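Local structure of CD160 antigen (Homo sapiens, 6NGG) at residues Asn3-Ala8 against Ile18-His23; Ser48-Arg53 against Leu70-Ser75; His101-Leu106 against Tyr113-Leu118. The protein acts as an immune-cell receptor that binds MHC class I molecules and TNFRSF14 and delivers stimulatory or inhibitory signals controlling activation and differentiation. The protein carries 1 engineered substitution. All coordinates share one frame; numbering follows the deposited sequence.

In the fold
All three contacts belong to the immunoglobulin domain of CD160, a sandwich of two antiparallel sheets. Contact 1 is the hairpin 3-11/14-22 in the smaller sheet, contact 3 the hairpin 97-107/113-116 at one edge of the larger, and contact 2 bridges the two sheets where strands 50-52 and 67-74 end them. Contacts 1 and 2, with centres about 13 Å apart, join through neighbouring strands: O of C19 lies 2.8 Å from N of L70, a probable hydrogen bond. Contacts 1 and 3, about 15 Å between centres, meet where CD1 of L118 packs 3.7 Å from CB of A8. Contacts 2 and 3, about 16 Å between centres, do not touch.

Contact 1. Residues Asn3-Ala8 against Ile18-His23; sequences NITSSA and ICTVWH
W22 reaches across to N3 and T5 in the antiparallel hairpin of strands 3-11 and 14-22, part of the immunoglobulin sandwich; C19 on the second strand is disulfide-bonded to C87 of the facing sheet. The indole can be traced outward from its CB. CB of W22 lies 3.4 Å from OD1 of N3, whose amide plane is only 13° from that of the ring. CD1 of W22, next along the ring's edge, has O of N3 in the ring plane 3.7 Å away; the same oxygen accepts the backbone N-H of W22. NE1 of W22 then donates an almost straight bond (169° at the hydrogen) to OG1 of T5, 2.9 Å away and in the ring plane. A chi1 of 58° sets that hydroxyl between the backbone N and carbonyl carbon of T5, facing the indole. CG2 of T20 sits 3.4 Å above one ring face, toward the rim, so the indole is held both by its edge and over a face. I4 and V21 point to the other face of the sheet, where both touch A89. Further along, water 1 lies 2.9 Å from OG of S7 and 2.6 Å from OG1 of T20, and donates to O of I18 at 3.1 Å.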
loop_
_atom_site.group_PDB
_atom_site.type_symbol
_atom_site.label_atom_id
_atom_site.label_comp_id
_atom_site.label_asym_id
_atom_site.label_seq_id
_atom_site.Cartn_x
_atom_site.Cartn_y
_atom_site.Cartn_z
ATOM N N ASN A 3 -0.937 -11.766 -5.352
ATOM C CA ASN A 3 -2.053 -11.016 -4.776
ATOM C C ASN A 3 -1.506 -9.931 -3.806
ATOM O O ASN A 3 -0.408 -10.034 -3.367
ATOM C CB ASN A 3 -3.001 -11.935 -3.996
ATOM C CG ASN A 3 -2.358 -12.528 -2.765
ATOM O OD1 ASN A 3 -1.394 -13.288 -2.871
ATOM N ND2 ASN A 3 -2.885 -12.226 -1.603
ATOM N N ILE A 4 -2.309 -8.943 -3.508
ATOM C CA ILE A 4 -1.948 -7.818 -2.606
ATOM C C ILE A 4 -2.886 -7.812 -1.443
ATOM O O ILE A 4 -4.063 -7.885 -1.675
ATOM C CB ILE A 4 -2.105 -6.447 -3.291
ATOM C CG1 ILE A 4 -1.447 -6.422 -4.635
ATOM C CG2 ILE A 4 -1.473 -5.371 -2.414
ATOM C CD1 ILE A 4 -1.417 -5.016 -5.237
ATOM N N THR A 5 -2.385 -7.775 -0.201
ATOM C CA THR A 5 -3.210 -7.698 0.959
ATOM C C THR A 5 -3.031 -6.336 1.604
ATOM O O THR A 5 -1.972 -5.683 1.441
ATOM C CB THR A 5 -2.895 -8.806 1.968
ATOM O OG1 THR A 5 -1.531 -8.750 2.369
ATOM C CG2 THR A 5 -3.181 -10.128 1.355
ATOM N N SER A 6 -4.044 -5.920 2.322
ATOM C CA SER A 6 -4.087 -4.585 2.937
ATOM C C SER A 6 -4.284 -4.681 4.430
ATOM O O SER A 6 -5.004 -5.544 4.916
ATOM C CB SER A 6 -5.215 -3.805 2.381
ATOM O OG SER A 6 -4.949 -3.635 1.031
ATOM N N SER A 7 -3.573 -3.852 5.160
ATOM C CA SER A 7 -3.719 -3.813 6.591
ATOM C C SER A 7 -3.376 -2.439 7.184
ATOM O O SER A 7 -2.983 -1.490 6.472
ATOM C CB SER A 7 -2.846 -4.914 7.211
ATOM O OG SER A 7 -1.489 -4.713 6.917
ATOM N N ALA A 8 -3.538 -2.319 8.500
ATOM C CA ALA A 8 -3.314 -1.038 9.178
ATOM C C ALA A 8 -2.914 -1.300 10.614
ATOM O O ALA A 8 -3.311 -2.316 11.143
ATOM C CB ALA A 8 -4.577 -0.236 9.100
ATOM N N ILE A 18 -0.765 -0.231 5.313
ATOM C CA ILE A 18 0.192 -1.258 4.869
ATOM C C ILE A 18 -0.333 -2.074 3.667
ATOM O O ILE A 18 -1.389 -2.688 3.701
ATOM C CB ILE A 18 0.588 -2.160 6.035
ATOM C CG1 ILE A 18 1.024 -1.299 7.278
ATOM C CG2 ILE A 18 1.639 -3.169 5.633
ATOM C CD1 ILE A 18 0.985 -2.003 8.608
ATOM N N CYS A 19 0.451 -2.094 2.610
ATOM C CA CYS A 19 0.190 -2.894 1.422
ATOM C C CYS A 19 1.272 -4.007 1.294
ATOM O O CYS A 19 2.443 -3.695 1.437
ATOM C CB CYS A 19 0.317 -2.031 0.228
ATOM S SG CYS A 19 -0.742 -0.570 0.113
ATOM N N THR A 20 0.851 -5.249 1.015
ATOM C CA THR A 20 1.738 -6.409 0.978
ATOM C C THR A 20 1.450 -7.200 -0.258
ATOM O O THR A 20 0.297 -7.635 -0.492
ATOM C CB THR A 20 1.583 -7.288 2.206
ATOM O OG1 THR A 20 1.645 -6.472 3.318
ATOM C CG2 THR A 20 2.688 -8.308 2.297
ATOM N N VAL A 21 2.426 -7.230 -1.119
ATOM C CA VAL A 21 2.409 -8.098 -2.272
ATOM C C VAL A 21 3.031 -9.432 -1.913
ATOM O O VAL A 21 4.114 -9.479 -1.419
ATOM C CB VAL A 21 3.225 -7.483 -3.446
ATOM C CG1 VAL A 21 3.235 -8.413 -4.635
ATOM C CG2 VAL A 21 2.716 -6.103 -3.810
ATOM N N TRP A 22 2.316 -10.489 -2.225
ATOM C CA TRP A 22 2.762 -11.848 -2.050
ATOM C C TRP A 22 3.186 -12.399 -3.412
ATOM O O TRP A 22 2.545 -12.129 -4.460
ATOM C CB TRP A 22 1.662 -12.718 -1.467
ATOM C CG TRP A 22 1.239 -12.165 -0.114
ATOM C CD1 TRP A 22 0.374 -11.152 0.117
ATOM C CD2 TRP A 22 1.741 -12.568 1.142
ATOM N NE1 TRP A 22 0.282 -10.888 1.462
ATOM C CE2 TRP A 22 1.131 -11.739 2.121
ATOM C CE3 TRP A 22 2.750 -13.470 1.548
ATOM C CZ2 TRP A 22 1.464 -11.815 3.500
ATOM C CZ3 TRP A 22 3.068 -13.561 2.920
ATOM C CH2 TRP A 22 2.387 -12.765 3.879
ATOM N N HIS A 23 4.288 -13.117 -3.381
ATOM C CA HIS A 23 4.942 -13.579 -4.592
ATOM C C HIS A 23 5.806 -14.779 -4.299
ATOM O O HIS A 23 6.177 -15.005 -3.202
ATOM C CB HIS A 23 5.800 -12.452 -5.149
ATOM C CG HIS A 23 6.739 -11.807 -4.170
ATOM N ND1 HIS A 23 7.919 -12.382 -3.775
ATOM C CD2 HIS A 23 6.721 -10.566 -3.615
ATOM C CE1 HIS A 23 8.557 -11.561 -2.952
ATOM N NE2 HIS A 23 7.863 -10.430 -2.884
HETATM O O HOH W 1 -0.642 -5.664 4.328
#

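Contact 2. Residues Ser48-Arg53 against Leu70-Ser75; sequences SLKQLR and LMFTIS
K50 lies stretched across L70 and brings its ammonium group to the backbone of M71. With CG anti to the backbone N (chi1 -177°) and the rest of the chain extended, NZ of K50 donates a hydrogen bond to O of M71, 2.9 Å away and nearly in line with the carbonyl (C=O...N angle 169°). On the way its methylenes run past L70 in the opposite direction, CD of K50 coming within 3.7 Å of CD1 of L70. The same methyl also receives L52, whose CB is 3.8 Å from CD1 of L70. F72 takes the other end of the contact. CB of L49 sits over one face of its ring, a CH-pi contact 4.3 Å from the centroid and 20° off the normal, while CD1 of L49 lies 3.8 Å from CE2 of F72. CB of K50 approaches the same ring obliquely.

Around this first shell, two waters flank the lysine. Water 2 accepts the N-H of M71 at 3.0 Å and water 3 that of T73; each also takes a weak, longer bond from NZ of K50. The ammonium group and its waters thus meet the backbone polar atoms along the outer edge of strand 67-74, where that strand has no neighbour within its sheet.

Each strand is placed by its own sheet. L49 and K50 bond through the backbone to L35, which also touches F72, whereas L70 and F72 bond to C19 and L17 of strand 14-22. The two strands run antiparallel, but their axes come no nearer than 7.8 Å, and side chains fill the distance. This is the edge of an immunoglobulin beta sandwich, where the outermost strands of its two sheets close over the hydrophobic interior.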
loop_
_atom_site.group_PDB
_atom_site.type_symbol
_atom_site.label_atom_id
_atom_site.label_comp_id
_atom_site.label_asym_id
_atom_site.label_seq_id
_atom_site.Cartn_x
_atom_site.Cartn_y
_atom_site.Cartn_z
ATOM N N SER A 48 -0.186 8.450 -6.891
ATOM C CA SER A 48 -0.172 7.763 -5.598
ATOM C C SER A 48 0.258 8.668 -4.495
ATOM O O SER A 48 1.060 9.553 -4.711
ATOM C CB SER A 48 0.816 6.555 -5.610
ATOM O OG SER A 48 2.199 6.980 -5.689
ATOM N N LEU A 49 -0.164 8.359 -3.285
ATOM C CA LEU A 49 0.392 9.014 -2.077
ATOM C C LEU A 49 1.796 8.557 -1.767
ATOM O O LEU A 49 2.554 9.282 -1.152
ATOM C CB LEU A 49 -0.450 8.717 -0.871
ATOM C CG LEU A 49 -1.917 9.104 -0.987
ATOM C CD1 LEU A 49 -2.647 8.689 0.265
ATOM C CD2 LEU A 49 -2.049 10.593 -1.224
ATOM N N LYS A 50 2.138 7.340 -2.152
ATOM C CA LYS A 50 3.437 6.791 -1.905
ATOM C C LYS A 50 3.698 5.591 -2.843
ATOM O O LYS A 50 2.798 4.819 -3.112
ATOM C CB LYS A 50 3.535 6.389 -0.458
ATOM C CG LYS A 50 4.936 5.862 -0.164
ATOM C CD LYS A 50 5.224 5.652 1.296
ATOM C CE LYS A 50 6.703 5.354 1.461
ATOM N NZ LYS A 50 6.970 5.093 2.891
ATOM N N GLN A 51 4.898 5.492 -3.408
ATOM C CA GLN A 51 5.250 4.339 -4.271
ATOM C C GLN A 51 6.552 3.754 -3.793
ATOM O O GLN A 51 7.280 4.430 -3.075
ATOM C CB GLN A 51 5.420 4.720 -5.706
ATOM C CG GLN A 51 6.423 5.851 -6.022
ATOM C CD GLN A 51 6.479 6.142 -7.493
ATOM O OE1 GLN A 51 6.021 7.151 -7.933
ATOM N NE2 GLN A 51 7.012 5.244 -8.257
ATOM N N LEU A 52 6.851 2.519 -4.169
ATOM C CA LEU A 52 8.069 1.915 -3.668
ATOM C C LEU A 52 8.449 0.759 -4.528
ATOM O O LEU A 52 7.591 -0.098 -4.799
ATOM C CB LEU A 52 7.860 1.427 -2.227
ATOM C CG LEU A 52 9.047 0.745 -1.564
ATOM C CD1 LEU A 52 10.229 1.662 -1.462
ATOM C CD2 LEU A 52 8.625 0.152 -0.218
ATOM N N ARG A 53 9.719 0.747 -4.950
ATOM C CA ARG A 53 10.358 -0.433 -5.610
ATOM C C ARG A 53 11.432 -0.915 -4.655
ATOM O O ARG A 53 12.329 -0.190 -4.316
ATOM C CB ARG A 53 11.000 -0.066 -6.958
ATOM C CG ARG A 53 10.106 0.770 -7.877
ATOM C CD ARG A 53 10.841 1.432 -9.038
ATOM N NE ARG A 53 10.072 1.294 -10.284
ATOM C CZ ARG A 53 9.989 0.156 -10.998
ATOM N NH1 ARG A 53 10.632 -0.972 -10.623
ATOM N NH2 ARG A 53 9.255 0.132 -12.103
ATOM N N LEU A 70 4.824 -2.258 1.537
ATOM C CA LEU A 70 4.825 -0.765 1.490
ATOM C C LEU A 70 4.041 -0.214 2.669
ATOM O O LEU A 70 2.920 -0.649 2.936
ATOM C CB LEU A 70 4.234 -0.256 0.230
ATOM C CG LEU A 70 3.785 1.215 0.139
ATOM C CD1 LEU A 70 5.000 2.066 0.261
ATOM C CD2 LEU A 70 3.162 1.506 -1.176
ATOM N N MET A 71 4.626 0.740 3.390
ATOM C CA MET A 71 3.920 1.332 4.573
ATOM C C MET A 71 3.869 2.842 4.377
ATOM O O MET A 71 4.922 3.470 4.042
ATOM C CB MET A 71 4.555 0.916 5.900
ATOM C CG MET A 71 3.969 1.631 7.130
ATOM S SD MET A 71 4.769 1.275 8.714
ATOM C CE MET A 71 4.371 -0.411 8.708
ATOM N N PHE A 72 2.644 3.377 4.368
ATOM C CA PHE A 72 2.416 4.800 4.312
ATOM C C PHE A 72 2.027 5.250 5.720
ATOM O O PHE A 72 1.071 4.724 6.297
ATOM C CB PHE A 72 1.331 5.102 3.317
ATOM C CG PHE A 72 0.940 6.535 3.270
ATOM C CD1 PHE A 72 1.833 7.482 2.796
ATOM C CD2 PHE A 72 -0.348 6.936 3.640
ATOM C CE1 PHE A 72 1.480 8.818 2.688
ATOM C CE2 PHE A 72 -0.690 8.286 3.553
ATOM C CZ PHE A 72 0.239 9.224 3.125
ATOM N N THR A 73 2.748 6.218 6.273
ATOM C CA THR A 73 2.494 6.652 7.644
ATOM C C THR A 73 1.856 8.041 7.670
ATOM O O THR A 73 2.300 8.932 6.959
ATOM C CB THR A 73 3.755 6.584 8.523
ATOM O OG1 THR A 73 4.212 5.213 8.610
ATOM C CG2 THR A 73 3.419 7.057 9.990
ATOM N N ILE A 74 0.752 8.157 8.405
ATOM C CA ILE A 74 0.074 9.399 8.699
ATOM C C ILE A 74 0.430 9.743 10.178
ATOM O O ILE A 74 0.059 9.052 11.079
ATOM C CB ILE A 74 -1.425 9.260 8.493
ATOM C CG1 ILE A 74 -1.760 8.935 7.040
ATOM C CG2 ILE A 74 -2.163 10.509 8.906
ATOM C CD1 ILE A 74 -3.106 8.276 6.868
ATOM N N SER A 75 1.152 10.828 10.412
ATOM C CA SER A 75 1.609 11.137 11.804
ATOM C C SER A 75 0.443 11.564 12.728
ATOM O O SER A 75 0.436 11.267 13.897
ATOM C CB SER A 75 2.650 12.266 11.755
ATOM O OG SER A 75 3.730 11.858 10.933
HETATM O O HOH W 2 7.456 1.648 2.999
HETATM O O HOH W 3 5.023 7.153 4.617
#

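Contact 3. Residues His101-Leu106 against Tyr113-Leu118; sequences HFFSIL and YTVTGL
F103 and L118 make the main apolar contact: CD2 of L118 lies over one face of the phenyl ring, a CH-pi contact 4.0 Å from the centroid and 22° off the normal. A chi1 of 60° sets CG between the backbone N and carbonyl carbon of F103, where the ring meets L118. CB of F103 is 3.2 Å from O of T116. On the same face of the sheet I105 and V115 lie side by side and point the same way, with CD1 of I105 4.1 Å from CG1 of V115. F103 and I105 go on to touch L17 of the facing sheet.

Backbone bonds fix the register. S104 and T116 form one hydrogen-bonded pair, both bonds 2.8 Å between N of one residue and O of the other; L106 and T114 form the second. Between them, CA of V115 makes a CA-H...O contact with O of S104.

Water serves the outward face. Water 4 donates to O of S104, lies 3.1 Å from OG1 of T114 and also meets OG1 of T116, linking both strands.

The whole is an antiparallel beta hairpin, through which strand 113-116 extends the larger sheet of the immunoglobulin sandwich at its edge.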
loop_
_atom_site.group_PDB
_atom_site.type_symbol
_atom_site.label_atom_id
_atom_site.label_comp_id
_atom_site.label_asym_id
_atom_site.label_seq_id
_atom_site.Cartn_x
_atom_site.Cartn_y
_atom_site.Cartn_z
ATOM N N HIS A 101 -8.223 -4.617 -2.227
ATOM C CA HIS A 101 -9.629 -4.217 -1.973
ATOM C C HIS A 101 -9.654 -2.796 -1.500
ATOM O O HIS A 101 -8.696 -2.331 -0.925
ATOM C CB HIS A 101 -10.257 -5.078 -0.873
ATOM C CG HIS A 101 -10.457 -6.486 -1.292
ATOM N ND1 HIS A 101 -10.164 -7.559 -0.482
ATOM C CD2 HIS A 101 -10.916 -7.003 -2.454
ATOM C CE1 HIS A 101 -10.450 -8.679 -1.122
ATOM N NE2 HIS A 101 -10.904 -8.367 -2.321
ATOM N N PHE A 102 -10.772 -2.121 -1.656
ATOM C CA PHE A 102 -10.871 -0.709 -1.241
ATOM C C PHE A 102 -11.084 -0.668 0.254
ATOM O O PHE A 102 -11.788 -1.517 0.750
ATOM C CB PHE A 102 -12.080 -0.075 -1.972
ATOM C CG PHE A 102 -11.848 0.107 -3.458
ATOM C CD1 PHE A 102 -11.029 1.102 -3.907
ATOM C CD2 PHE A 102 -12.443 -0.723 -4.393
ATOM C CE1 PHE A 102 -10.797 1.288 -5.249
ATOM C CE2 PHE A 102 -12.181 -0.559 -5.759
ATOM C CZ PHE A 102 -11.372 0.460 -6.183
ATOM N N PHE A 103 -10.492 0.298 0.981
ATOM C CA PHE A 103 -10.858 0.499 2.364
ATOM C C PHE A 103 -10.980 1.955 2.675
ATOM O O PHE A 103 -10.537 2.787 1.855
ATOM C CB PHE A 103 -9.823 -0.207 3.283
ATOM C CG PHE A 103 -8.414 0.279 3.120
ATOM C CD1 PHE A 103 -7.595 -0.227 2.093
ATOM C CD2 PHE A 103 -7.889 1.248 3.982
ATOM C CE1 PHE A 103 -6.279 0.208 1.984
ATOM C CE2 PHE A 103 -6.574 1.680 3.861
ATOM C CZ PHE A 103 -5.770 1.135 2.856
ATOM N N SER A 104 -11.498 2.312 3.847
ATOM C CA SER A 104 -11.728 3.758 4.092
ATOM C C SER A 104 -11.280 4.139 5.437
ATOM O O SER A 104 -11.365 3.314 6.402
ATOM C CB SER A 104 -13.236 4.128 4.007
ATOM O OG SER A 104 -13.838 3.537 2.903
ATOM N N ILE A 105 -10.820 5.395 5.492
ATOM C CA ILE A 105 -10.571 6.119 6.687
ATOM C C ILE A 105 -11.681 7.174 6.803
ATOM O O ILE A 105 -11.952 7.936 5.841
ATOM C CB ILE A 105 -9.218 6.854 6.666
ATOM C CG1 ILE A 105 -8.070 5.955 6.992
ATOM C CG2 ILE A 105 -9.115 7.887 7.774
ATOM C CD1 ILE A 105 -7.981 4.737 6.190
ATOM N N LEU A 106 -12.278 7.265 8.000
ATOM C CA LEU A 106 -13.243 8.331 8.208
ATOM C C LEU A 106 -12.842 9.169 9.421
ATOM O O LEU A 106 -12.703 8.644 10.552
ATOM C CB LEU A 106 -14.657 7.784 8.353
ATOM C CG LEU A 106 -15.694 8.877 8.709
ATOM C CD1 LEU A 106 -15.984 9.787 7.510
ATOM C CD2 LEU A 106 -16.941 8.244 9.313
ATOM N N TYR A 113 -10.894 8.956 14.437
ATOM C CA TYR A 113 -11.115 8.297 13.149
ATOM C C TYR A 113 -11.430 6.774 13.231
ATOM O O TYR A 113 -11.147 6.136 14.216
ATOM C CB TYR A 113 -9.914 8.549 12.241
ATOM C CG TYR A 113 -8.700 7.814 12.685
ATOM C CD1 TYR A 113 -8.482 6.516 12.252
ATOM C CD2 TYR A 113 -7.801 8.372 13.584
ATOM C CE1 TYR A 113 -7.373 5.802 12.666
ATOM C CE2 TYR A 113 -6.669 7.667 13.999
ATOM C CZ TYR A 113 -6.475 6.371 13.536
ATOM O OH TYR A 113 -5.389 5.617 13.899
ATOM N N THR A 114 -12.094 6.252 12.222
ATOM C CA THR A 114 -12.355 4.821 12.108
ATOM C C THR A 114 -11.681 4.366 10.813
ATOM O O THR A 114 -11.486 5.175 9.901
ATOM C CB THR A 114 -13.863 4.485 12.074
ATOM O OG1 THR A 114 -14.446 4.896 10.827
ATOM C CG2 THR A 114 -14.606 5.176 13.206
ATOM N N VAL A 115 -11.282 3.098 10.781
ATOM C CA VAL A 115 -10.820 2.449 9.563
ATOM C C VAL A 115 -11.756 1.305 9.311
ATOM O O VAL A 115 -12.031 0.495 10.238
ATOM C CB VAL A 115 -9.436 1.820 9.684
ATOM C CG1 VAL A 115 -8.993 1.312 8.295
ATOM C CG2 VAL A 115 -8.459 2.849 10.196
ATOM N N THR A 116 -12.213 1.213 8.072
ATOM C CA THR A 116 -13.138 0.177 7.690
ATOM C C THR A 116 -12.828 -0.374 6.347
ATOM O O THR A 116 -12.069 0.201 5.545
ATOM C CB THR A 116 -14.580 0.682 7.637
ATOM O OG1 THR A 116 -14.674 1.774 6.696
ATOM C CG2 THR A 116 -15.029 1.096 9.011
ATOM N N GLY A 117 -13.396 -1.543 6.114
ATOM C CA GLY A 117 -13.245 -2.248 4.875
ATOM C C GLY A 117 -11.997 -3.114 4.821
ATOM O O GLY A 117 -11.743 -3.745 3.832
ATOM N N LEU A 118 -11.249 -3.216 5.898
ATOM C CA LEU A 118 -10.136 -4.180 5.956
ATOM C C LEU A 118 -10.675 -5.492 6.512
ATOM O O LEU A 118 -11.667 -5.374 7.290
ATOM C CB LEU A 118 -9.047 -3.665 6.892
ATOM C CG LEU A 118 -8.336 -2.350 6.596
ATOM C CD1 LEU A 118 -7.583 -1.926 7.844
ATOM C CD2 LEU A 118 -7.385 -2.507 5.412
HETATM O O HOH W 4 -14.099 3.935 7.915
#